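Local structure of S12 family peptidase (Streptomyces sp. 82F2, 3WWX) at residues Leu101-Ser106 against Tyr283-Met288; Ser53-Phe58 against Gly238-Asp243. The protein is a D-stereospecific amidohydrolase of peptidase family S12, which probably cleaves amide bonds by the serine-based chemistry of the beta-lactamase-like enzymes. All blocks are in the same frame, centred on the assembly; numbering follows the deposited sequence.

Interaction 1 (Leu101-Ser106 against Tyr283-Met288); sequences LLNHTS and YGLGLM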
loop_
_atom_site.group_PDB
_atom_site.type_symbol
_atom_site.label_atom_id
_atom_site.label_comp_id
_atom_site.label_asym_id
_atom_site.label_seq_id
_atom_site.Cartn_x
_atom_site.Cartn_y
_atom_site.Cartn_z
ATOM N N LEU A 101 -12.880 -6.695 -4.746
ATOM C CA LEU A 101 -11.570 -6.919 -4.120
ATOM C C LEU A 101 -10.826 -5.605 -4.039
ATOM O O LEU A 101 -10.292 -5.237 -2.990
ATOM C CB LEU A 101 -10.723 -7.899 -4.928
ATOM C CG LEU A 101 -11.295 -9.291 -5.245
ATOM C CD1 LEU A 101 -10.297 -10.085 -6.047
ATOM C CD2 LEU A 101 -11.675 -10.031 -3.953
ATOM N N LEU A 102 -10.802 -4.868 -5.143
ATOM C CA LEU A 102 -9.919 -3.712 -5.248
ATOM C C LEU A 102 -10.342 -2.506 -4.425
ATOM O O LEU A 102 -9.498 -1.682 -4.072
ATOM C CB LEU A 102 -9.747 -3.313 -6.713
ATOM C CG LEU A 102 -9.110 -4.364 -7.599
ATOM C CD1 LEU A 102 -9.187 -3.885 -9.045
ATOM C CD2 LEU A 102 -7.676 -4.680 -7.200
ATOM N N ASN A 103 -11.630 -2.397 -4.098
ATOM C CA ASN A 103 -12.123 -1.314 -3.249
ATOM C C ASN A 103 -12.557 -1.752 -1.842
ATOM O O ASN A 103 -13.122 -0.971 -1.086
ATOM C CB ASN A 103 -13.224 -0.510 -3.959
ATOM C CG ASN A 103 -14.462 -1.323 -4.264
ATOM O OD1 ASN A 103 -14.719 -2.358 -3.655
ATOM N ND2 ASN A 103 -15.264 -0.829 -5.188
ATOM N N HIS A 104 -12.245 -3.005 -1.501
ATOM C CA HIS A 104 -12.501 -3.563 -0.169
ATOM C C HIS A 104 -13.984 -3.586 0.206
ATOM O O HIS A 104 -14.330 -3.478 1.381
ATOM C CB HIS A 104 -11.698 -2.838 0.918
ATOM C CG HIS A 104 -10.219 -2.881 0.709
ATOM N ND1 HIS A 104 -9.467 -4.031 0.847
ATOM C CD2 HIS A 104 -9.353 -1.906 0.368
ATOM C CE1 HIS A 104 -8.204 -3.754 0.602
ATOM N NE2 HIS A 104 -8.105 -2.467 0.305
ATOM N N THR A 105 -14.848 -3.793 -0.783
ATOM C CA THR A 105 -16.268 -4.015 -0.482
ATOM C C THR A 105 -16.656 -5.481 -0.645
ATOM O O THR A 105 -17.844 -5.819 -0.588
ATOM C CB THR A 105 -17.177 -3.117 -1.336
ATOM O OG1 THR A 105 -17.016 -3.413 -2.732
ATOM C CG2 THR A 105 -16.867 -1.643 -1.062
ATOM N N SER A 106 -15.667 -6.362 -0.834
ATOM C CA SER A 106 -15.923 -7.800 -0.940
ATOM C C SER A 106 -16.443 -8.430 0.347
ATOM O O SER A 106 -17.230 -9.383 0.283
ATOM C CB SER A 106 -14.643 -8.525 -1.338
ATOM O OG SER A 106 -13.739 -8.426 -0.249
ATOM N N TYR A 283 -12.319 5.467 -0.683
ATOM C CA TYR A 283 -11.399 4.439 -1.178
ATOM C C TYR A 283 -11.880 3.962 -2.533
ATOM O O TYR A 283 -13.036 3.514 -2.666
ATOM C CB TYR A 283 -11.295 3.279 -0.184
ATOM C CG TYR A 283 -10.061 2.422 -0.405
ATOM C CD1 TYR A 283 -10.024 1.482 -1.407
ATOM C CD2 TYR A 283 -8.929 2.578 0.392
ATOM C CE1 TYR A 283 -8.886 0.720 -1.642
ATOM C CE2 TYR A 283 -7.784 1.813 0.175
ATOM C CZ TYR A 283 -7.774 0.882 -0.834
ATOM O OH TYR A 283 -6.643 0.118 -1.015
ATOM N N GLY A 284 -11.015 4.068 -3.537
ATOM C CA GLY A 284 -11.317 3.643 -4.889
ATOM C C GLY A 284 -10.679 2.299 -5.177
ATOM O O GLY A 284 -10.792 1.394 -4.353
ATOM N N LEU A 285 -10.008 2.158 -6.317
ATOM C CA LEU A 285 -9.402 0.872 -6.654
ATOM C C LEU A 285 -7.938 0.909 -6.256
ATOM O O LEU A 285 -7.088 1.365 -7.004
ATOM C CB LEU A 285 -9.585 0.527 -8.136
ATOM C CG LEU A 285 -11.054 0.548 -8.597
ATOM C CD1 LEU A 285 -11.146 0.215 -10.084
ATOM C CD2 LEU A 285 -11.969 -0.365 -7.782
ATOM N N GLY A 286 -7.644 0.445 -5.046
ATOM C CA GLY A 286 -6.268 0.487 -4.536
ATOM C C GLY A 286 -5.713 1.908 -4.414
ATOM O O GLY A 286 -4.499 2.133 -4.587
ATOM N N LEU A 287 -6.597 2.866 -4.148
ATOM C CA LEU A 287 -6.243 4.287 -4.130
ATOM C C LEU A 287 -7.221 5.010 -3.244
ATOM O O LEU A 287 -8.405 4.706 -3.295
ATOM C CB LEU A 287 -6.308 4.836 -5.556
ATOM C CG LEU A 287 -5.826 6.272 -5.748
ATOM C CD1 LEU A 287 -4.304 6.402 -5.582
ATOM C CD2 LEU A 287 -6.246 6.764 -7.113
ATOM N N MET A 288 -6.750 5.946 -2.431
ATOM C CA MET A 288 -7.601 6.668 -1.487
ATOM C C MET A 288 -7.617 8.144 -1.808
ATOM O O MET A 288 -6.640 8.652 -2.328
ATOM C CB MET A 288 -7.030 6.521 -0.083
ATOM C CG MET A 288 -7.415 5.257 0.583
ATOM S SD MET A 288 -6.998 5.285 2.332
ATOM C CE MET A 288 -5.226 5.532 2.240
#

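Interaction 2 (Ser53-Phe58 against Gly238-Asp243); sequences SITKTF and GEMISD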
loop_
_atom_site.group_PDB
_atom_site.type_symbol
_atom_site.label_atom_id
_atom_site.label_comp_id
_atom_site.label_asym_id
_atom_site.label_seq_id
_atom_site.Cartn_x
_atom_site.Cartn_y
_atom_site.Cartn_z
ATOM N N SER A 53 1.475 -1.339 2.229
ATOM C CA SER A 53 0.184 -1.274 1.556
ATOM C C SER A 53 0.139 -0.409 0.290
ATOM O O SER A 53 -0.772 -0.538 -0.535
ATOM C CB SER A 53 -0.814 -0.723 2.589
ATOM O OG SER A 53 -0.449 -1.136 3.914
ATOM N N ILE A 54 1.088 0.510 0.138
ATOM C CA ILE A 54 1.212 1.263 -1.106
ATOM C C ILE A 54 1.331 0.332 -2.322
ATOM O O ILE A 54 0.924 0.679 -3.440
ATOM C CB ILE A 54 2.376 2.253 -0.975
ATOM C CG1 ILE A 54 1.936 3.466 -0.160
ATOM C CG2 ILE A 54 2.931 2.683 -2.336
ATOM C CD1 ILE A 54 3.098 4.292 0.367
ATOM N N THR A 55 1.853 -0.872 -2.097
ATOM C CA THR A 55 1.916 -1.888 -3.143
ATOM C C THR A 55 0.570 -2.080 -3.809
ATOM O O THR A 55 0.488 -2.345 -5.016
ATOM C CB THR A 55 2.365 -3.229 -2.544
ATOM O OG1 THR A 55 3.654 -3.087 -1.921
ATOM C CG2 THR A 55 2.437 -4.325 -3.596
ATOM N N LYS A 56 -0.505 -1.954 -3.038
ATOM C CA LYS A 56 -1.845 -2.144 -3.570
ATOM C C LYS A 56 -2.126 -1.262 -4.783
ATOM O O LYS A 56 -2.853 -1.670 -5.676
ATOM C CB LYS A 56 -2.892 -1.881 -2.502
ATOM C CG LYS A 56 -2.924 -2.928 -1.412
ATOM C CD LYS A 56 -4.124 -2.736 -0.492
ATOM C CE LYS A 56 -4.225 -3.836 0.553
ATOM N NZ LYS A 56 -3.125 -3.807 1.531
ATOM N N THR A 57 -1.607 -0.037 -4.809
ATOM C CA THR A 57 -1.877 0.824 -5.952
ATOM C C THR A 57 -1.240 0.251 -7.217
ATOM O O THR A 57 -1.819 0.338 -8.308
ATOM C CB THR A 57 -1.368 2.239 -5.708
ATOM O OG1 THR A 57 -1.816 2.700 -4.435
ATOM C CG2 THR A 57 -1.878 3.165 -6.794
ATOM N N PHE A 58 -0.054 -0.340 -7.077
ATOM C CA PHE A 58 0.603 -0.988 -8.211
ATOM C C PHE A 58 -0.229 -2.175 -8.701
ATOM O O PHE A 58 -0.471 -2.342 -9.893
ATOM C CB PHE A 58 2.013 -1.442 -7.840
ATOM C CG PHE A 58 2.976 -0.306 -7.606
ATOM C CD1 PHE A 58 3.055 0.304 -6.361
ATOM C CD2 PHE A 58 3.807 0.146 -8.611
ATOM C CE1 PHE A 58 3.941 1.348 -6.118
ATOM C CE2 PHE A 58 4.694 1.210 -8.368
ATOM C CZ PHE A 58 4.766 1.794 -7.129
ATOM N N GLY A 238 1.341 -5.862 -0.210
ATOM C CA GLY A 238 2.295 -5.029 0.508
ATOM C C GLY A 238 3.789 -5.265 0.454
ATOM O O GLY A 238 4.479 -4.713 1.307
ATOM N N GLU A 239 4.322 -6.009 -0.515
ATOM C CA GLU A 239 5.733 -6.404 -0.464
ATOM C C GLU A 239 6.758 -5.404 -1.001
ATOM O O GLU A 239 7.953 -5.624 -0.808
ATOM C CB GLU A 239 5.946 -7.694 -1.269
ATOM C CG GLU A 239 5.767 -7.576 -2.774
ATOM C CD GLU A 239 6.301 -8.797 -3.475
ATOM O OE1 GLU A 239 7.530 -8.952 -3.468
ATOM O OE2 GLU A 239 5.482 -9.565 -4.017
ATOM N N MET A 240 6.329 -4.370 -1.733
ATOM C CA MET A 240 7.306 -3.591 -2.511
ATOM C C MET A 240 8.261 -2.743 -1.672
ATOM O O MET A 240 7.954 -2.359 -0.547
ATOM C CB MET A 240 6.596 -2.753 -3.570
ATOM C CG MET A 240 5.997 -3.637 -4.649
ATOM S SD MET A 240 5.051 -2.757 -5.892
ATOM C CE MET A 240 6.342 -1.710 -6.592
ATOM N N ILE A 241 9.422 -2.453 -2.257
ATOM C CA ILE A 241 10.416 -1.557 -1.682
ATOM C C ILE A 241 10.606 -0.408 -2.650
ATOM O O ILE A 241 10.627 -0.631 -3.857
ATOM C CB ILE A 241 11.763 -2.283 -1.442
ATOM C CG1 ILE A 241 11.543 -3.471 -0.488
ATOM C CG2 ILE A 241 12.814 -1.317 -0.880
ATOM C CD1 ILE A 241 12.761 -4.429 -0.371
ATOM N N SER A 242 10.708 0.819 -2.140
ATOM C CA SER A 242 10.906 1.977 -3.001
ATOM C C SER A 242 11.607 3.080 -2.210
ATOM O O SER A 242 12.085 2.873 -1.113
ATOM C CB SER A 242 9.564 2.445 -3.580
ATOM O OG SER A 242 9.749 3.379 -4.633
ATOM N N ASP A 243 11.697 4.262 -2.800
ATOM C CA ASP A 243 12.182 5.437 -2.097
ATOM C C ASP A 243 11.191 6.583 -2.305
ATOM O O ASP A 243 10.147 6.431 -2.955
ATOM C CB ASP A 243 13.627 5.800 -2.470
ATOM C CG ASP A 243 13.772 6.429 -3.844
ATOM O OD1 ASP A 243 12.767 6.631 -4.540
ATOM O OD2 ASP A 243 14.938 6.694 -4.222
#

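Interaction 1 (Leu101-Ser106 against Tyr283-Met288)
Leu102 O accepts a hydrogen bond from Gly286 N (3.0 Å) where a Schellman motif, with His104 at positive phi as its C-prime residue, ends helix 98-102. This contact, with every touching residue buried, joins the helical part of the beta-lactamase fold to the turn between strands 282-283 and 288-291. Packing is tight where His104 meets Tyr283. The imidazole presents its edge to the phenol face, planes at 66°, with His104 CD2 3.3 Å from Tyr283 CE1. From the same edge, His104 NE2 makes a weak, bent bond to Tyr283 OH (3.2 Å, 137° at the hydrogen). Asn162 ND2 bonds His104 ND1 and should fix the imidazole's rotation; the stronger partner of Tyr283 OH is His301 NE2. Leu102 O lies at the edge of the Tyr283 ring, in its plane; a chi1 of -162°, setting CG opposite the backbone N, carries the ring to the other segment. The aliphatic side is less close: Leu285 CD2 lies 3.8 Å from Leu102 CB and 4.0 Å from Asn103 CB. Asn103 CA makes a CA-H...O contact with Gly284 O. Its side chain forms an Asx turn, Asn103 OD1 accepting from Thr105 N and, at 2.7 Å, from Thr105 OG1.

Interaction 2 (Ser53-Phe58 against Gly238-Asp243)
Thr55 and Phe58, on the side of the helix that faces 238-243, both meet Met240. Ser53-Ile54-Thr55-Lys56, leading into helix 55-68, matches the SxxK motif of serine beta-lactamases and their relatives. In those enzymes the motif serine is the nucleophile, a role Ser53 probably shares. The thioether of Met240 lies over one face of the Phe58 ring in a Met-aromatic contact. Its bend at chi3 (62°) carries the methyl across the ring, placing Met240 CE 3.6 Å from the Phe58 centroid and only 4° off the ring normal, a nearly perpendicular CH-pi approach. The sulfur sits nearer the root of the ring, with Met240 SD 3.6 Å from Phe58 CG. Val182 and Ile186 of helix 178-187 also touch Phe58. Thr55 splits its two branches: CG2 crosses the Met240 chain at a slant, 3.8 Å from Met240 CG, while OG1 turns to the backbone. There Thr55 OG1 receives a fairly straight hydrogen bond from Met240 N (3.0 Å, 162°) and is also bonded to Gly52 O, so two bonds hold this buried hydroxyl. The backbone comes close at Gly238 too, with Gly238 CA 3.5 Å from Thr55 CB.

How the interactions relate
From the N terminus the chain passes first through 53-58 and then 101-106; its return at 238-243 closes the loop of interaction 2, and at 283-288 that of interaction 1. The segments alternate, so the two loops cross rather than nest, each spanning nearly 180 residues. Interaction 2 ties the first turns of helix 55-68 to the chain just before strand 241-242, and interaction 1 ties the end of helix 98-102 to the turn leading into strand 288-291 of the main antiparallel sheet. Their centres are about 15 Å apart, yet they touch: Thr57 OG1 probably hydrogen-bonds Gly286 O (2.7 Å), and the Lys56 side chain packs against His104 and Tyr283.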